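Local coordinates for GH5 (Bacteroidetes bacterium AC2a, PDB 4YHE), which is a glycoside hydrolase family 5 cellulase with a beta/alpha-barrel fold, probably cleaving beta-glucosidic bonds in cellulose, at residues 102-105 / 106-109; 164-167 / 168-172. All coordinates share one frame; numbering follows the deposited sequence.

Interaction 1: residues 102-105 / 106-109; sequences IHHD and GFGA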
loop_
_atom_site.group_PDB
_atom_site.type_symbol
_atom_site.label_atom_id
_atom_site.label_comp_id
_atom_site.label_asym_id
_atom_site.label_seq_id
_atom_site.Cartn_x
_atom_site.Cartn_y
_atom_site.Cartn_z
ATOM N N ILE A 102 -0.377 -0.447 -10.432
ATOM C CA ILE A 102 -1.287 -1.396 -11.053
ATOM C C ILE A 102 -1.877 -2.225 -9.898
ATOM O O ILE A 102 -1.149 -2.898 -9.146
ATOM C CB ILE A 102 -0.544 -2.282 -12.059
ATOM C CG1 ILE A 102 -0.011 -1.432 -13.216
ATOM C CG2 ILE A 102 -1.431 -3.389 -12.576
ATOM C CD1 ILE A 102 0.619 -2.255 -14.325
ATOM N N HIS A 103 -3.193 -2.161 -9.727
ATOM C CA HIS A 103 -3.812 -2.719 -8.539
ATOM C C HIS A 103 -4.589 -4.023 -8.842
ATOM O O HIS A 103 -3.959 -5.065 -8.942
ATOM C CB HIS A 103 -4.662 -1.666 -7.858
ATOM C CG HIS A 103 -4.884 -1.914 -6.404
ATOM N ND1 HIS A 103 -3.968 -1.541 -5.435
ATOM C CD2 HIS A 103 -5.932 -2.462 -5.737
ATOM C CE1 HIS A 103 -4.426 -1.880 -4.249
ATOM N NE2 HIS A 103 -5.631 -2.402 -4.397
ATOM N N HIS A 104 -5.918 -3.995 -8.960
ATOM C CA HIS A 104 -6.657 -5.262 -9.000
ATOM C C HIS A 104 -6.531 -6.046 -10.301
ATOM O O HIS A 104 -7.050 -7.167 -10.391
ATOM C CB HIS A 104 -8.121 -5.103 -8.600
ATOM C CG HIS A 104 -8.327 -4.908 -7.129
ATOM N ND1 HIS A 104 -7.648 -5.632 -6.167
ATOM C CD2 HIS A 104 -9.133 -4.055 -6.455
ATOM C CE1 HIS A 104 -8.034 -5.226 -4.970
ATOM N NE2 HIS A 104 -8.924 -4.261 -5.121
ATOM N N ASP A 105 -5.821 -5.497 -11.279
ATOM C CA ASP A 105 -5.382 -6.274 -12.451
ATOM C C ASP A 105 -4.782 -7.588 -12.016
ATOM O O ASP A 105 -5.053 -8.628 -12.634
ATOM C CB ASP A 105 -4.374 -5.490 -13.285
ATOM C CG ASP A 105 -4.944 -4.174 -13.768
ATOM O OD1 ASP A 105 -5.042 -3.244 -12.943
ATOM O OD2 ASP A 105 -5.358 -4.084 -14.937
ATOM N N GLY A 106 -3.981 -7.513 -10.939
ATOM C CA GLY A 106 -3.324 -8.670 -10.369
ATOM C C GLY A 106 -3.940 -9.268 -9.121
ATOM O O GLY A 106 -3.284 -10.014 -8.423
ATOM N N PHE A 107 -5.212 -8.997 -8.855
ATOM C CA PHE A 107 -5.915 -9.672 -7.782
ATOM C C PHE A 107 -5.908 -11.185 -8.045
ATOM O O PHE A 107 -6.374 -11.613 -9.085
ATOM C CB PHE A 107 -7.341 -9.148 -7.716
ATOM C CG PHE A 107 -8.152 -9.731 -6.609
ATOM C CD1 PHE A 107 -7.991 -9.281 -5.315
ATOM C CD2 PHE A 107 -9.059 -10.757 -6.854
ATOM C CE1 PHE A 107 -8.734 -9.827 -4.269
ATOM C CE2 PHE A 107 -9.789 -11.311 -5.819
ATOM C CZ PHE A 107 -9.643 -10.837 -4.525
ATOM N N GLY A 108 -5.362 -11.976 -7.122
ATOM C CA GLY A 108 -5.121 -13.409 -7.371
ATOM C C GLY A 108 -5.972 -14.417 -6.615
ATOM O O GLY A 108 -5.724 -15.632 -6.716
ATOM N N ALA A 109 -6.973 -13.936 -5.889
ATOM C CA ALA A 109 -7.897 -14.786 -5.127
ATOM C C ALA A 109 -9.133 -15.103 -5.962
ATOM O O ALA A 109 -9.343 -14.521 -7.015
ATOM C CB ALA A 109 -8.308 -14.094 -3.839
#
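H104 and F107 set their rings side by side, both side chains pointing the same way from the backbone, with centroids 5.5 Å apart. The planes are 86° apart, but the approach is oblique, so the pair is neither a stack nor a true edge-to-face contact; the nearest ring atoms, H104 ND1 and F107 CD1, are 3.8 Å apart. With F107 CG anti to the backbone N (chi1 -178°), the phenyl ring swings alongside the imidazole. A second imidazole adds to the group: H103 CD2 sits over the centre of the H104 ring, 3.4 Å above its plane. The backbone beneath is a short 3-10 turn in the loop that follows barrel strand 97-101, on the side of the (beta/alpha)8 barrel where family 5 enzymes carry their active site. Two successive i+3 to i bonds define that turn: G106 N donates to H103 O at 3.2 Å, and F107 N to H104 O at 3.0 Å. Its tightness also leaves F107 CB 3.3 Å from H104 O. The CB of D105 points away from G106-A109, though it still touches G106 N, and its carboxylate is hydrogen-bonded by W64 N at OD1 and W119 NE1 at OD2.

Interaction 2: residues 164-167 / 168-172; sequences EIQD and GDWGN
Q166 lays its amide nitrogen on the indole of W170: NE2 is 3.2 Å above the centre of the six-membered ring, with amide and ring planes 71° apart. Its oxygen turns to the backbone, where OE1 accepts a hydrogen bond from W170 N at 2.8 Å and a weak one from G168 N at 2.9 Å. This is the tight part, a buried residue's amide gripped between an aromatic face and two N-H groups. With chi1 at 59°, CG lies between the backbone N and carbonyl carbon, and the extended chain carries the amide across to the indole. With alanine in place of Q166, W170 N is likely to lose its acceptor and the indole its amide cover, leaving the ring freer to turn. The loop follows barrel strand 157-160 of the (beta/alpha)8 fold and contains a type I' beta turn, D169 to N172. E164 OE1 meets the ring's edge, 3.6 Å from W170 CZ3, while OE2 is hydrogen-bonded to H241 ND1. The D167 side is looser: D169 is exposed and two waters complete the bonds. D167 OD1 accepts from D169 N (3.1 Å, 164°), an Asx turn, and from a water reaching G171 N. The second water bridges D169 OD2 and D167 OD2, which also bonds Q182 NE2.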
loop_
_atom_site.group_PDB
_atom_site.type_symbol
_atom_site.label_atom_id
_atom_site.label_comp_id
_atom_site.label_asym_id
_atom_site.label_seq_id
_atom_site.Cartn_x
_atom_site.Cartn_y
_atom_site.Cartn_z
ATOM N N GLU A 164 -0.679 -6.800 -4.936
ATOM C CA GLU A 164 -0.564 -7.968 -4.082
ATOM C C GLU A 164 -0.578 -9.185 -4.987
ATOM O O GLU A 164 -1.641 -9.648 -5.387
ATOM C CB GLU A 164 -1.713 -8.020 -3.079
ATOM C CG GLU A 164 -1.638 -6.932 -1.991
ATOM C CD GLU A 164 -2.695 -7.104 -0.917
ATOM O OE1 GLU A 164 -3.681 -7.843 -1.167
ATOM O OE2 GLU A 164 -2.557 -6.483 0.169
ATOM N N ILE A 165 0.596 -9.689 -5.315
ATOM C CA ILE A 165 0.687 -10.769 -6.310
ATOM C C ILE A 165 0.768 -12.090 -5.560
ATOM O O ILE A 165 1.524 -12.228 -4.580
ATOM C CB ILE A 165 1.884 -10.520 -7.253
ATOM C CG1 ILE A 165 1.694 -9.197 -8.005
ATOM C CG2 ILE A 165 2.110 -11.692 -8.200
ATOM C CD1 ILE A 165 0.429 -9.121 -8.837
ATOM N N GLN A 166 -0.040 -13.051 -5.985
ATOM C CA GLN A 166 -0.201 -14.300 -5.244
ATOM C C GLN A 166 -0.937 -15.331 -6.072
ATOM O O GLN A 166 -1.352 -15.051 -7.190
ATOM C CB GLN A 166 -1.003 -14.076 -3.981
ATOM C CG GLN A 166 -2.390 -13.511 -4.219
ATOM C CD GLN A 166 -3.341 -13.835 -3.095
ATOM O OE1 GLN A 166 -3.363 -14.964 -2.590
ATOM N NE2 GLN A 166 -4.158 -12.861 -2.708
ATOM N N ASP A 167 -1.140 -16.501 -5.492
ATOM C CA ASP A 167 -1.872 -17.557 -6.183
ATOM C C ASP A 167 -3.275 -17.807 -5.602
ATOM O O ASP A 167 -3.942 -18.741 -6.027
ATOM C CB ASP A 167 -1.032 -18.842 -6.209
ATOM C CG ASP A 167 -0.866 -19.479 -4.856
ATOM O OD1 ASP A 167 -1.462 -19.000 -3.867
ATOM O OD2 ASP A 167 -0.105 -20.489 -4.792
ATOM N N GLY A 168 -3.698 -17.012 -4.626
ATOM C CA GLY A 168 -5.031 -17.144 -3.998
ATOM C C GLY A 168 -5.037 -17.623 -2.556
ATOM O O GLY A 168 -6.048 -17.472 -1.842
ATOM N N ASP A 169 -3.912 -18.189 -2.114
ATOM C CA ASP A 169 -3.775 -18.693 -0.768
ATOM C C ASP A 169 -2.973 -17.767 0.147
ATOM O O ASP A 169 -2.534 -18.189 1.214
ATOM C CB ASP A 169 -3.148 -20.093 -0.809
ATOM C CG ASP A 169 -4.113 -21.136 -1.352
ATOM O OD1 ASP A 169 -5.314 -21.010 -1.077
ATOM O OD2 ASP A 169 -3.682 -22.080 -2.045
ATOM N N TRP A 170 -2.781 -16.513 -0.280
ATOM C CA TRP A 170 -2.359 -15.448 0.629
ATOM C C TRP A 170 -1.005 -15.712 1.285
ATOM O O TRP A 170 -0.714 -15.213 2.364
ATOM C CB TRP A 170 -3.467 -15.163 1.667
ATOM C CG TRP A 170 -4.706 -14.672 1.000
ATOM C CD1 TRP A 170 -5.769 -15.426 0.580
ATOM C CD2 TRP A 170 -4.977 -13.326 0.582
ATOM N NE1 TRP A 170 -6.701 -14.624 -0.052
ATOM C CE2 TRP A 170 -6.243 -13.329 -0.052
ATOM C CE3 TRP A 170 -4.283 -12.118 0.698
ATOM C CZ2 TRP A 170 -6.817 -12.175 -0.580
ATOM C CZ3 TRP A 170 -4.866 -10.964 0.192
ATOM C CH2 TRP A 170 -6.120 -11.003 -0.446
ATOM N N GLY A 171 -0.149 -16.450 0.596
ATOM C CA GLY A 171 1.180 -16.749 1.096
ATOM C C GLY A 171 1.305 -18.067 1.823
ATOM O O GLY A 171 2.400 -18.449 2.181
ATOM N N ASN A 172 0.190 -18.764 2.048
ATOM C CA ASN A 172 0.210 -20.087 2.713
ATOM C C ASN A 172 0.074 -21.268 1.764
ATOM O O ASN A 172 -0.239 -22.367 2.188
ATOM C CB ASN A 172 -0.916 -20.211 3.733
ATOM C CG ASN A 172 -0.966 -19.062 4.684
ATOM O OD1 ASN A 172 0.039 -18.678 5.262
ATOM N ND2 ASN A 172 -2.152 -18.498 4.854
HETATM O O HOH W 1 -0.226 -18.558 -1.482
HETATM O O HOH W 2 -1.514 -22.409 -3.380
#

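How the interactions relate
Interaction 1 comes first along the chain, in the loop after strand 97-101, and interaction 2 follows in the loop after strand 157-160. These strands are adjacent and parallel in the eight-stranded barrel, so their loops emerge side by side and the two centres lie about 11 Å apart, on the same side of the chain's centre. The loops meet directly: G106 O packs 3.8 Å from I165 CD1, and A109 CB lies 4.1 Å from W170 CZ2. Helix 122-127, next in the chain after the first loop, also touches I165 and D167 of the second. Together 102-109 and 164-172 form neighbouring parts of the barrel rim that, as in other family 5 enzymes, probably borders the substrate cleft.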